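Local coordinates for uncharacterized protein RPA4348 (Rhodopseudomonas palustris, PDB 3DM8) that is of unknown function but belongs to the SnoaL-like branch of the NTF2 superfamily and is a putative isomerase, at residues Trp7-Ala12 / Glu23-Ile28; Ser86-Ser91 / Val103-Phe108. All blocks are in the same frame, centred on the assembly; numbering follows the deposited sequence.

Both contacts lie within one SnoaL-like domain and follow one another along the chain: interaction 1 is complete before interaction 2 begins. Interaction 1 packs helix 5-19 against the short helix 23-28, whereas interaction 2 pairs strands 83-94 and 100-112 of the curved sheet. Their centres are about 17 Å apart and their nearest atoms about 5 Å, so they do not touch. Strand 115-123 bridges the gap: Leu119 meets Phe9 of the first contact and Leu107 of the second. In NTF2-like folds, helices and a curved sheet commonly enclose a pocket; which residues here might serve an isomerase is not established.

Interaction 1: Trp7-Ala12 / Glu23-Ile28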
# COMPACT_ATOMS: atom_id res chain seq x y z
N TRP A 7 17.00 -3.73 4.69
CA TRP A 7 17.44 -3.24 6.02
C TRP A 7 18.54 -2.17 5.86
O TRP A 7 18.60 -1.16 6.62
CB TRP A 7 17.86 -4.39 6.95
CG TRP A 7 16.81 -5.50 7.01
CD1 TRP A 7 17.02 -6.82 6.81
CD2 TRP A 7 15.41 -5.34 7.25
NE1 TRP A 7 15.83 -7.51 6.94
CE2 TRP A 7 14.83 -6.62 7.18
CE3 TRP A 7 14.60 -4.24 7.49
CZ2 TRP A 7 13.46 -6.83 7.37
CZ3 TRP A 7 13.23 -4.45 7.70
CH2 TRP A 7 12.69 -5.73 7.64
N ARG A 8 19.42 -2.40 4.90
CA ARG A 8 20.51 -1.45 4.61
C ARG A 8 19.95 -0.13 4.10
O ARG A 8 20.39 0.97 4.47
CB ARG A 8 21.52 -2.03 3.64
CG ARG A 8 22.23 -3.25 4.14
CD ARG A 8 23.27 -3.72 3.15
NE ARG A 8 22.70 -3.85 1.81
CZ ARG A 8 23.10 -3.16 0.75
NH1 ARG A 8 24.08 -2.28 0.85
NH2 ARG A 8 22.52 -3.36 -0.42
N PHE A 9 18.94 -0.25 3.24
CA PHE A 9 18.26 0.92 2.69
C PHE A 9 17.53 1.66 3.79
O PHE A 9 17.57 2.88 3.88
CB PHE A 9 17.28 0.52 1.58
CG PHE A 9 16.35 1.59 1.18
CD1 PHE A 9 16.79 2.72 0.55
CD2 PHE A 9 15.00 1.43 1.36
CE1 PHE A 9 15.92 3.73 0.18
CE2 PHE A 9 14.12 2.43 0.95
CZ PHE A 9 14.59 3.58 0.39
N SER A 10 16.89 0.91 4.68
CA SER A 10 16.09 1.51 5.72
C SER A 10 17.01 2.30 6.65
O SER A 10 16.67 3.41 7.09
CB SER A 10 15.28 0.44 6.48
OG SER A 10 14.42 1.09 7.43
N ARG A 11 18.17 1.73 6.95
CA ARG A 11 19.11 2.44 7.84
C ARG A 11 19.66 3.72 7.19
O ARG A 11 19.73 4.79 7.81
CB ARG A 11 20.23 1.52 8.26
CG ARG A 11 21.18 2.12 9.15
CD ARG A 11 22.05 1.05 9.79
NE ARG A 11 22.70 0.20 8.79
CZ ARG A 11 22.32 -1.03 8.52
NH1 ARG A 11 21.33 -1.57 9.17
NH2 ARG A 11 22.96 -1.74 7.61
N ALA A 12 19.99 3.59 5.90
CA ALA A 12 20.54 4.68 5.11
C ALA A 12 19.54 5.82 5.01
O ALA A 12 19.89 6.98 5.13
CB ALA A 12 20.87 4.18 3.71
N GLU A 23 25.22 10.22 2.74
CA GLU A 23 26.24 9.47 1.98
C GLU A 23 25.85 8.01 1.76
O GLU A 23 26.06 7.48 0.67
CB GLU A 23 27.61 9.57 2.63
CG GLU A 23 28.10 11.01 2.79
CD GLU A 23 27.31 11.85 3.85
OE1 GLU A 23 26.88 11.33 4.91
OE2 GLU A 23 27.13 13.08 3.60
N GLU A 24 25.31 7.37 2.79
CA GLU A 24 24.94 5.94 2.71
C GLU A 24 23.77 5.74 1.78
O GLU A 24 23.71 4.75 1.07
CB GLU A 24 24.57 5.32 4.06
CG GLU A 24 25.73 4.99 4.97
CD GLU A 24 25.29 4.35 6.31
OE1 GLU A 24 26.17 4.19 7.16
OE2 GLU A 24 24.10 3.98 6.51
N LEU A 25 22.84 6.69 1.80
CA LEU A 25 21.69 6.62 0.94
C LEU A 25 22.13 6.75 -0.51
O LEU A 25 21.62 6.08 -1.36
CB LEU A 25 20.67 7.70 1.27
CG LEU A 25 19.37 7.76 0.49
CD1 LEU A 25 18.62 6.47 0.65
CD2 LEU A 25 18.50 8.91 0.99
N ALA A 26 23.02 7.68 -0.77
CA ALA A 26 23.49 7.91 -2.13
C ALA A 26 24.20 6.68 -2.69
O ALA A 26 24.12 6.41 -3.92
CB ALA A 26 24.40 9.15 -2.20
N THR A 27 24.85 5.92 -1.82
CA THR A 27 25.57 4.72 -2.26
C THR A 27 24.60 3.65 -2.73
O THR A 27 24.84 2.91 -3.69
CB THR A 27 26.46 4.17 -1.13
OG1 THR A 27 27.47 5.15 -0.89
CG2 THR A 27 27.12 2.90 -1.51
N ILE A 28 23.49 3.58 -2.02
CA ILE A 28 22.52 2.49 -2.17
C ILE A 28 21.51 2.72 -3.25
O ILE A 28 20.99 1.78 -3.78
CB ILE A 28 21.83 2.13 -0.83
CG1 ILE A 28 21.23 0.71 -0.89
CG2 ILE A 28 20.76 3.09 -0.46
CD1 ILE A 28 20.93 0.10 0.56
O HOH W 1 22.93 1.40 5.20
O HOH W 2 22.26 8.19 4.34
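Arg8 lays its guanidinium over the CD1 methyl of Ile28, which sits 3.7 Å above the guanidinium plane and toward its rim. The bend at chi3 (-51°) folds the chain back to this position, while NH2 is held by Gly114 and Ser5. The Arg8 carbonyl O accepts a hydrogen bond from a water that also donates to Glu24 OE2, a carboxylate oxygen already in a salt bridge with Arg15. At Phe9 the same Ile28 CD1 presses on the backbone, 3.4 Å from Phe9 N. The ring carries CE1 to 3.9 Å from Leu25 CD1, the two side chains running side by side, and Ile28 CG2 approaches the ring edge. This is a helical hairpin of the NTF2-like fold: the axes of segments 7-12 and 23-28 come within 8.8 Å, their directions 143° apart, roughly antiparallel but clearly splayed, and Phe9 continues onto Leu116 and Leu119 of the sheet. Arg11 lies at the border, its CG 4.4 Å from Glu24 OE2. Ala12 marks the close approach, its CA 4.7 Å from that of Leu25; its CB lies 3.7 Å from Leu25 N. A second water donates to Ala12 O and accepts from Leu25 N at 3.0 Å.

Interaction 2: Ser86-Ser91 / Val103-Phe108; sequences SMVRYS and VRMALF
Tyr90 and Met105 pack closely on the sheet face they share with Ser86, Val88, Val103 and Leu107. The Met105 CE methyl stands over the centre of the Tyr90 ring, 3.5 Å from its centroid and 9° off the normal, a CH-pi contact; SD lies above the same face but farther away, adding a Met-aromatic component. The turn at chi3 of Met105 (-69°) swings CE back across the strand pair, where it also meets Val88 CG2 at 3.4 Å, tighter than usual for two carbons. Val88 has a second deposited conformer, so that squeeze should be read with caution. With an alanine at Tyr90, the Met105 methyl would probably lose its aromatic platform and a gap open beside Tyr72, whose ring meets that of Tyr90 at about 75°.

The other face is looser and partly exposed at its arginine end. Arg89 CG lies 4.0 Å from Arg104 CB, and Arg89 CD lies over the rim of the Arg104 guanidinium. Arg104 is held by a salt bridge to Glu75 and a cation-pi contact with Tyr38 of the second subunit, whereas Arg89 NE, buried here without a hydrogen-bonding partner, has a long, weak ion pair with Glu75; this shared carboxylate probably eases the proximity of the two charges. Farther along, Met87 SD reaches Ala106 CB at 4.3 Å, and these two residues pack against Val122 and Ala106, respectively, of the second subunit.

Six backbone hydrogen bonds, all close to straight, tie the pairs Ser86-Leu107, Val88-Met105 and Tyr90-Val103. They alternate with the non-hydrogen-bonded pairs Met87-Ala106 and Arg89-Arg104, the regular register of an antiparallel beta hairpin within the curved sheet of an NTF2-like fold.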
# COMPACT_ATOMS: atom_id res chain seq x y z
N SER A 86 6.75 -4.44 2.09
CA SER A 86 6.42 -4.27 3.47
C SER A 86 5.48 -3.17 3.77
O SER A 86 5.28 -2.26 2.98
CB SER A 86 7.68 -4.13 4.29
OG SER A 86 8.38 -2.94 3.94
N MET A 87 4.87 -3.34 4.91
CA MET A 87 3.93 -2.40 5.46
C MET A 87 4.48 -1.84 6.74
O MET A 87 4.78 -2.58 7.66
CB MET A 87 2.65 -3.09 5.79
CG MET A 87 1.78 -2.08 6.39
SD MET A 87 0.57 -1.76 5.11
CE MET A 87 -0.54 -2.87 5.84
N VAL A 88 4.61 -0.51 6.80
CA VAL A 88 5.18 0.14 7.96
C VAL A 88 4.45 1.43 8.28
O VAL A 88 3.92 2.09 7.39
CB VAL A 88 6.69 0.42 7.77
CG1 VAL A 88 7.39 -0.78 7.15
CG2 VAL A 88 6.94 1.69 6.94
N ARG A 89 4.43 1.73 9.56
CA ARG A 89 3.86 2.97 10.09
C ARG A 89 4.97 3.84 10.69
O ARG A 89 5.83 3.38 11.42
CB ARG A 89 2.82 2.69 11.14
CG ARG A 89 1.57 3.49 10.94
CD ARG A 89 0.83 3.69 12.19
NE ARG A 89 1.14 2.69 13.19
CZ ARG A 89 1.29 3.00 14.47
NH1 ARG A 89 1.15 4.27 14.83
NH2 ARG A 89 1.56 2.07 15.37
N TYR A 90 4.97 5.07 10.25
CA TYR A 90 5.92 6.10 10.72
C TYR A 90 5.13 7.03 11.63
O TYR A 90 4.08 7.55 11.25
CB TYR A 90 6.41 6.98 9.58
CG TYR A 90 7.62 6.58 8.76
CD1 TYR A 90 8.20 7.52 7.89
CD2 TYR A 90 8.16 5.33 8.82
CE1 TYR A 90 9.32 7.19 7.11
CE2 TYR A 90 9.28 4.98 8.04
CZ TYR A 90 9.84 5.91 7.19
OH TYR A 90 10.95 5.58 6.44
N SER A 91 5.72 7.34 12.79
CA SER A 91 5.21 8.43 13.63
C SER A 91 6.19 9.56 13.52
O SER A 91 7.36 9.41 13.80
CB SER A 91 5.05 8.04 15.10
OG SER A 91 4.34 6.83 15.22
N VAL A 103 1.80 7.98 9.57
CA VAL A 103 1.70 7.62 8.15
C VAL A 103 1.81 6.12 8.00
O VAL A 103 2.79 5.54 8.44
CB VAL A 103 2.82 8.28 7.35
CG1 VAL A 103 2.65 8.02 5.87
CG2 VAL A 103 2.83 9.80 7.60
N ARG A 104 0.81 5.49 7.38
CA ARG A 104 0.88 4.08 7.11
C ARG A 104 1.17 3.86 5.62
O ARG A 104 0.48 4.41 4.75
CB ARG A 104 -0.42 3.39 7.45
CG ARG A 104 -0.29 1.95 7.22
CD ARG A 104 -1.53 1.20 7.58
NE ARG A 104 -1.43 0.68 8.95
CZ ARG A 104 -2.11 1.15 9.98
NH1 ARG A 104 -2.90 2.22 9.87
NH2 ARG A 104 -1.95 0.59 11.15
N MET A 105 2.22 3.10 5.34
CA MET A 105 2.72 2.97 3.97
C MET A 105 2.93 1.50 3.62
O MET A 105 3.22 0.69 4.48
CB MET A 105 4.04 3.72 3.79
CG MET A 105 4.07 5.14 4.28
SD MET A 105 5.80 5.77 4.39
CE MET A 105 6.43 4.81 5.75
N ALA A 106 2.78 1.20 2.34
CA ALA A 106 3.13 -0.09 1.76
C ALA A 106 4.18 0.16 0.68
O ALA A 106 3.98 0.99 -0.22
CB ALA A 106 1.89 -0.75 1.15
N LEU A 107 5.29 -0.54 0.83
CA LEU A 107 6.52 -0.34 0.05
C LEU A 107 6.88 -1.62 -0.71
O LEU A 107 6.94 -2.69 -0.12
CB LEU A 107 7.64 0.02 1.07
CG LEU A 107 9.04 0.22 0.59
CD1 LEU A 107 9.05 1.55 -0.17
CD2 LEU A 107 9.99 0.25 1.79
N PHE A 108 7.09 -1.51 -2.01
CA PHE A 108 7.62 -2.57 -2.84
C PHE A 108 8.92 -2.15 -3.43
O PHE A 108 9.00 -1.10 -4.09
CB PHE A 108 6.65 -2.94 -3.96
CG PHE A 108 5.31 -3.46 -3.47
CD1 PHE A 108 4.38 -2.61 -2.89
CD2 PHE A 108 5.01 -4.79 -3.58
CE1 PHE A 108 3.17 -3.11 -2.43
CE2 PHE A 108 3.81 -5.29 -3.10
CZ PHE A 108 2.90 -4.41 -2.54